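Long-range contacts in putative effector, AYWB SAP54-like protein ('Echinacea purpurea' witches'-broom phytoplasma, PDB 6INR), which is a phytoplasma effector that causes phyllody symptoms, probably by interacting with MADS transcription factors of the host plant: residues A[23-27]-A[81-85]; A[40-45]-A[63-68]. One frame throughout, in Å; residues are numbered along the deposited sequence.

Interaction 1: A[23-27]-A[81-85]; sequences IEENI and YKNLL
Ile23, Ile27 and Asn26 pack on Tyr81 and Leu85 in an apolar helix-to-helix contact at the end of an antiparallel helical hairpin. Residues 23-27 lie near the start of helix 16-49. Residues 81-84 are the last turn of helix 55-84, and Leu85 is the first residue beyond it.

Ile23 is buried and points at the other helix. Its chi1 of -59° leaves CG2 anti to the backbone N, where it sits 3.5 Å from the backbone O of Tyr81. The same branch reaches Tyr81 CD1. Leu85 lies alongside Ile23 and points the opposite way, with Leu85 CD2 3.7 Å from Ile23 CB. The CG1 branch of Ile23 diverges from CG2, and its CD1 meets Leu84 CD1 at 4.1 Å.

Tyr81 has Asn26 over one face of its ring. Asn26 CB lies 3.9 Å from the centroid of the Tyr81 ring and 19° off its normal, a CH-pi contact shifted toward the rim. The Asn26 amide plane is turned only 15° from the ring plane. It lies nearly parallel near the phenol end, with Asn26 CG 3.9 Å from Tyr81 OH.

Ile27 packs at the base of the Tyr81 side chain. Its CG1 rests 3.7 Å from Tyr81 CB, and its CD1 reaches on to Lys82 CG and Leu85 CD1. Glu24 adds a contact through its aliphatic part, its CG meeting Leu85 CD2 at 4.0 Å.

A bound cadmium ion is about 6 Å from the Ile23 side chain. Tyr81 also touches Leu30, one way along helix 16-49, and Leu85 touches Asn20, the other way.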
loop_
_atom_site.group_PDB
_atom_site.type_symbol
_atom_site.label_atom_id
_atom_site.label_comp_id
_atom_site.label_asym_id
_atom_site.label_seq_id
_atom_site.Cartn_x
_atom_site.Cartn_y
_atom_site.Cartn_z
ATOM N N ILE A 23 8.014 15.504 2.149
ATOM C CA ILE A 23 6.786 14.782 2.578
ATOM C C ILE A 23 5.961 14.384 1.356
ATOM O O ILE A 23 5.567 13.243 1.226
ATOM C CB ILE A 23 5.863 15.532 3.589
ATOM C CG1 ILE A 23 6.594 15.888 4.902
ATOM C CG2 ILE A 23 4.654 14.664 3.937
ATOM C CD1 ILE A 23 7.158 14.690 5.644
ATOM N N GLU A 24 5.707 15.335 0.475
ATOM C CA GLU A 24 4.965 15.053 -0.754
ATOM C C GLU A 24 5.513 13.872 -1.531
ATOM O O GLU A 24 4.738 13.084 -2.064
ATOM C CB GLU A 24 4.890 16.270 -1.649
ATOM C CG GLU A 24 4.030 17.359 -1.020
ATOM C CD GLU A 24 3.649 18.461 -1.983
ATOM O OE1 GLU A 24 4.550 18.974 -2.678
ATOM O OE2 GLU A 24 2.443 18.822 -2.035
ATOM N N GLU A 25 6.836 13.744 -1.599
ATOM C CA GLU A 25 7.447 12.631 -2.319
ATOM C C GLU A 25 7.116 11.326 -1.607
ATOM O O GLU A 25 6.828 10.310 -2.216
ATOM C CB GLU A 25 8.959 12.832 -2.447
ATOM C CG GLU A 25 9.730 11.673 -3.087
ATOM C CD GLU A 25 11.240 11.912 -3.191
ATOM O OE1 GLU A 25 11.832 12.527 -2.258
ATOM O OE2 GLU A 25 11.856 11.478 -4.210
ATOM N N ASN A 26 7.203 11.363 -0.298
ATOM C CA ASN A 26 6.825 10.213 0.542
ATOM C C ASN A 26 5.373 9.796 0.326
ATOM O O ASN A 26 5.025 8.614 0.312
ATOM C CB ASN A 26 7.046 10.546 1.997
ATOM C CG ASN A 26 8.492 10.371 2.418
ATOM O OD1 ASN A 26 9.125 9.386 2.063
ATOM N ND2 ASN A 26 8.994 11.280 3.239
ATOM N N ILE A 27 4.543 10.789 0.101
ATOM C CA ILE A 27 3.125 10.534 -0.104
ATOM C C ILE A 27 2.790 9.879 -1.447
ATOM O O ILE A 27 2.091 8.850 -1.515
ATOM C CB ILE A 27 2.299 11.807 0.039
ATOM C CG1 ILE A 27 2.263 12.234 1.514
ATOM C CG2 ILE A 27 0.907 11.552 -0.507
ATOM C CD1 ILE A 27 1.464 13.488 1.737
ATOM N N TYR A 81 1.376 11.244 7.364
ATOM C CA TYR A 81 2.162 12.107 6.449
ATOM C C TYR A 81 1.411 13.384 6.151
ATOM O O TYR A 81 1.986 14.454 6.145
ATOM C CB TYR A 81 2.543 11.427 5.120
ATOM C CG TYR A 81 3.776 10.542 5.177
ATOM C CD1 TYR A 81 4.989 11.022 5.648
ATOM C CD2 TYR A 81 3.734 9.246 4.714
ATOM C CE1 TYR A 81 6.122 10.210 5.686
ATOM C CE2 TYR A 81 4.848 8.424 4.760
ATOM C CZ TYR A 81 6.043 8.901 5.240
ATOM O OH TYR A 81 7.141 8.046 5.271
ATOM N N LYS A 82 0.120 13.251 5.884
ATOM C CA LYS A 82 -0.734 14.433 5.598
ATOM C C LYS A 82 -0.809 15.363 6.814
ATOM O O LYS A 82 -0.861 16.567 6.665
ATOM C CB LYS A 82 -2.135 14.029 5.115
ATOM C CG LYS A 82 -2.130 13.204 3.822
ATOM C CD LYS A 82 -3.491 12.679 3.408
ATOM C CE LYS A 82 -4.419 13.796 2.955
ATOM N NZ LYS A 82 -5.717 13.293 2.421
ATOM N N ASN A 83 -0.776 14.789 8.012
ATOM C CA ASN A 83 -0.736 15.586 9.266
ATOM C C ASN A 83 0.501 16.481 9.240
ATOM O O ASN A 83 0.438 17.692 9.457
ATOM C CB ASN A 83 -0.624 14.694 10.512
ATOM C CG ASN A 83 -1.952 14.397 11.165
ATOM O OD1 ASN A 83 -2.897 15.177 11.077
ATOM N ND2 ASN A 83 -2.016 13.273 11.871
ATOM N N LEU A 84 1.623 15.832 8.970
ATOM C CA LEU A 84 2.955 16.471 8.964
ATOM C C LEU A 84 3.080 17.702 8.088
ATOM O O LEU A 84 3.700 18.676 8.483
ATOM C CB LEU A 84 4.045 15.492 8.561
ATOM C CG LEU A 84 4.573 14.587 9.680
ATOM C CD1 LEU A 84 5.296 13.387 9.115
ATOM C CD2 LEU A 84 5.523 15.365 10.569
ATOM N N LEU A 85 2.509 17.639 6.895
ATOM C CA LEU A 85 2.670 18.731 5.896
ATOM C C LEU A 85 2.638 20.134 6.529
ATOM O O LEU A 85 1.759 20.437 7.344
ATOM C CB LEU A 85 1.644 18.648 4.763
ATOM C CG LEU A 85 1.908 17.640 3.638
ATOM C CD1 LEU A 85 0.726 17.568 2.689
ATOM C CD2 LEU A 85 3.164 17.993 2.859
#

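Interaction 2: A[40-45]-A[63-68]; sequences KITNID and LKENYK
Ile41 and Ile44 pack against Leu63, Lys64, Tyr67 and Lys68 to form the apolar part of this contact. Ile41 CG1 lies 3.6 Å from Tyr67 CB, the two side chains running side by side with their ends pointing opposite ways. Ile41 CD1 goes on to Lys68 CG at 3.7 Å. Ile44 is buried. Its extended end (chi2 175°) brings CD1 to 3.8 Å from Leu63 CB, and the same methyl approaches Tyr67 CD2.

The ring contact is made by Lys40. Lys40 CG stands over one face of Tyr67, 4.0 Å from the ring centroid and 21° off the normal, a CH-pi contact offset toward the rim. The Lys40 chain bends at chi2 (-55°), and its CD and CE continue along the phenol end of the ring. Lys40 CE is 3.6 Å from Tyr67 OH.

The charged contact is a salt bridge between Asp45 and Lys64. Lys64 NZ is modelled 2.5 Å from Asp45 OD1, a very short distance whose exact value is doubtful. The Lys64 chain is fully extended and reaches Asp45 nearly perpendicular to its side chain. Lys64 CE passes Ile41 CG2 at 4.0 Å, so its aliphatic part borders the apolar seam. On helix 55-84 itself, Lys68 NZ pairs with Glu65 OE2 on the syn side of the carboxylate.

This is packing between the two helices of the helical hairpin, on the side nearer its turn. The two segments run nearly antiparallel, with their axes 9.7 Å apart at closest approach. Ile44 also touches Leu60, toward the hairpin turn, and Ile41 touches Ile71, away from it.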
loop_
_atom_site.group_PDB
_atom_site.type_symbol
_atom_site.label_atom_id
_atom_site.label_comp_id
_atom_site.label_asym_id
_atom_site.label_seq_id
_atom_site.Cartn_x
_atom_site.Cartn_y
_atom_site.Cartn_z
ATOM N N LYS A 40 -2.227 -6.063 -6.937
ATOM C CA LYS A 40 -1.815 -7.407 -6.518
ATOM C C LYS A 40 -3.046 -8.197 -6.071
ATOM O O LYS A 40 -3.155 -9.391 -6.301
ATOM C CB LYS A 40 -0.838 -7.320 -5.343
ATOM C CG LYS A 40 0.476 -8.065 -5.521
ATOM C CD LYS A 40 0.247 -9.524 -5.859
ATOM C CE LYS A 40 1.506 -10.354 -5.652
ATOM N NZ LYS A 40 1.283 -11.765 -6.069
ATOM N N ILE A 41 -3.977 -7.506 -5.428
ATOM C CA ILE A 41 -5.144 -8.184 -4.842
ATOM C C ILE A 41 -6.095 -8.571 -5.961
ATOM O O ILE A 41 -6.568 -9.698 -6.028
ATOM C CB ILE A 41 -5.861 -7.366 -3.743
ATOM C CG1 ILE A 41 -5.088 -7.414 -2.414
ATOM C CG2 ILE A 41 -7.246 -7.929 -3.468
ATOM C CD1 ILE A 41 -5.553 -6.355 -1.430
ATOM N N THR A 42 -6.381 -7.634 -6.849
ATOM C CA THR A 42 -7.304 -7.949 -7.938
ATOM C C THR A 42 -6.796 -9.124 -8.792
ATOM O O THR A 42 -7.589 -9.885 -9.370
ATOM C CB THR A 42 -7.591 -6.751 -8.858
ATOM O OG1 THR A 42 -6.372 -6.331 -9.487
ATOM C CG2 THR A 42 -8.262 -5.589 -8.078
ATOM N N ASN A 43 -5.479 -9.273 -8.896
ATOM C CA ASN A 43 -4.927 -10.419 -9.686
ATOM C C ASN A 43 -4.998 -11.745 -8.914
ATOM O O ASN A 43 -5.202 -12.782 -9.489
ATOM C CB ASN A 43 -3.508 -10.145 -10.224
ATOM C CG ASN A 43 -3.490 -9.037 -11.270
ATOM O OD1 ASN A 43 -4.338 -8.992 -12.170
ATOM N ND2 ASN A 43 -2.535 -8.121 -11.141
ATOM N N ILE A 44 -4.775 -11.694 -7.616
ATOM C CA ILE A 44 -5.037 -12.855 -6.719
ATOM C C ILE A 44 -6.504 -13.352 -6.791
ATOM O O ILE A 44 -6.757 -14.542 -6.911
ATOM C CB ILE A 44 -4.674 -12.553 -5.247
ATOM C CG1 ILE A 44 -3.177 -12.254 -5.128
ATOM C CG2 ILE A 44 -5.045 -13.734 -4.345
ATOM C CD1 ILE A 44 -2.723 -11.825 -3.747
ATOM N N ASP A 45 -7.453 -12.428 -6.754
ATOM C CA ASP A 45 -8.851 -12.767 -6.994
ATOM C C ASP A 45 -9.025 -13.581 -8.273
ATOM O O ASP A 45 -9.536 -14.690 -8.252
ATOM C CB ASP A 45 -9.723 -11.514 -7.025
ATOM C CG ASP A 45 -9.956 -10.946 -5.631
ATOM O OD1 ASP A 45 -9.655 -11.660 -4.635
ATOM O OD2 ASP A 45 -10.425 -9.791 -5.517
ATOM N N LEU A 63 -1.886 -14.578 1.138
ATOM C CA LEU A 63 -1.322 -13.428 0.405
ATOM C C LEU A 63 -2.310 -12.295 0.384
ATOM O O LEU A 63 -1.982 -11.150 0.666
ATOM C CB LEU A 63 -0.982 -13.777 -1.049
ATOM C CG LEU A 63 0.280 -14.586 -1.348
ATOM C CD1 LEU A 63 0.418 -14.780 -2.854
ATOM C CD2 LEU A 63 1.512 -13.910 -0.775
ATOM N N LYS A 64 -3.543 -12.631 0.055
ATOM C CA LYS A 64 -4.564 -11.604 -0.085
ATOM C C LYS A 64 -4.699 -10.869 1.245
ATOM O O LYS A 64 -4.928 -9.657 1.300
ATOM C CB LYS A 64 -5.897 -12.191 -0.533
ATOM C CG LYS A 64 -6.965 -11.120 -0.732
ATOM C CD LYS A 64 -8.226 -11.693 -1.319
ATOM C CE LYS A 64 -9.301 -10.631 -1.392
ATOM N NZ LYS A 64 -10.383 -11.010 -2.342
ATOM N N GLU A 65 -4.498 -11.621 2.317
ATOM C CA GLU A 65 -4.659 -11.076 3.668
ATOM C C GLU A 65 -3.494 -10.158 3.989
ATOM O O GLU A 65 -3.675 -9.047 4.487
ATOM C CB GLU A 65 -4.817 -12.182 4.722
ATOM C CG GLU A 65 -6.175 -12.880 4.648
ATOM C CD GLU A 65 -7.357 -11.909 4.613
ATOM O OE1 GLU A 65 -7.477 -11.081 5.549
ATOM O OE2 GLU A 65 -8.158 -11.964 3.645
ATOM N N ASN A 66 -2.303 -10.613 3.633
ATOM C CA ASN A 66 -1.086 -9.798 3.802
ATOM C C ASN A 66 -1.167 -8.454 3.077
ATOM O O ASN A 66 -0.815 -7.409 3.629
ATOM C CB ASN A 66 0.134 -10.545 3.326
ATOM C CG ASN A 66 0.483 -11.736 4.203
ATOM O OD1 ASN A 66 0.628 -11.623 5.417
ATOM N ND2 ASN A 66 0.685 -12.874 3.570
ATOM N N TYR A 67 -1.651 -8.494 1.848
ATOM C CA TYR A 67 -1.810 -7.273 1.039
ATOM C C TYR A 67 -2.858 -6.324 1.561
ATOM O O TYR A 67 -2.727 -5.120 1.439
ATOM C CB TYR A 67 -2.036 -7.589 -0.441
ATOM C CG TYR A 67 -0.717 -8.003 -1.055
ATOM C CD1 TYR A 67 0.381 -7.133 -1.034
ATOM C CD2 TYR A 67 -0.529 -9.265 -1.570
ATOM C CE1 TYR A 67 1.611 -7.506 -1.528
ATOM C CE2 TYR A 67 0.697 -9.647 -2.072
ATOM C CZ TYR A 67 1.766 -8.769 -2.046
ATOM O OH TYR A 67 2.995 -9.154 -2.558
ATOM N N LYS A 68 -3.897 -6.856 2.162
ATOM C CA LYS A 68 -4.940 -5.985 2.729
ATOM C C LYS A 68 -4.394 -5.299 3.974
ATOM O O LYS A 68 -4.664 -4.133 4.216
ATOM C CB LYS A 68 -6.228 -6.761 3.053
ATOM C CG LYS A 68 -7.024 -7.209 1.824
ATOM C CD LYS A 68 -7.833 -8.470 2.128
ATOM C CE LYS A 68 -9.177 -8.130 2.754
ATOM N NZ LYS A 68 -9.896 -9.364 3.176
#

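How the interactions relate
Both interactions join helix 16-49 to helix 55-84. They lie on opposite sides of the chain's centre, with their own centres about 26 Å apart and their nearest atoms about 15 Å apart. Interaction 2 sits nearer the turn between the helices; interaction 1 closes the far end, where the modelled chain ends lie. Interaction 1 is partly buried, and interaction 2 is a surface contact. Each pairs two isoleucines of the first helix with a tyrosine of the second, whose ring carries a CH-pi contact. The polar chemistry differs: interaction 2 adds a salt bridge between the helices, whereas interaction 1 relies on apolar and ring contacts.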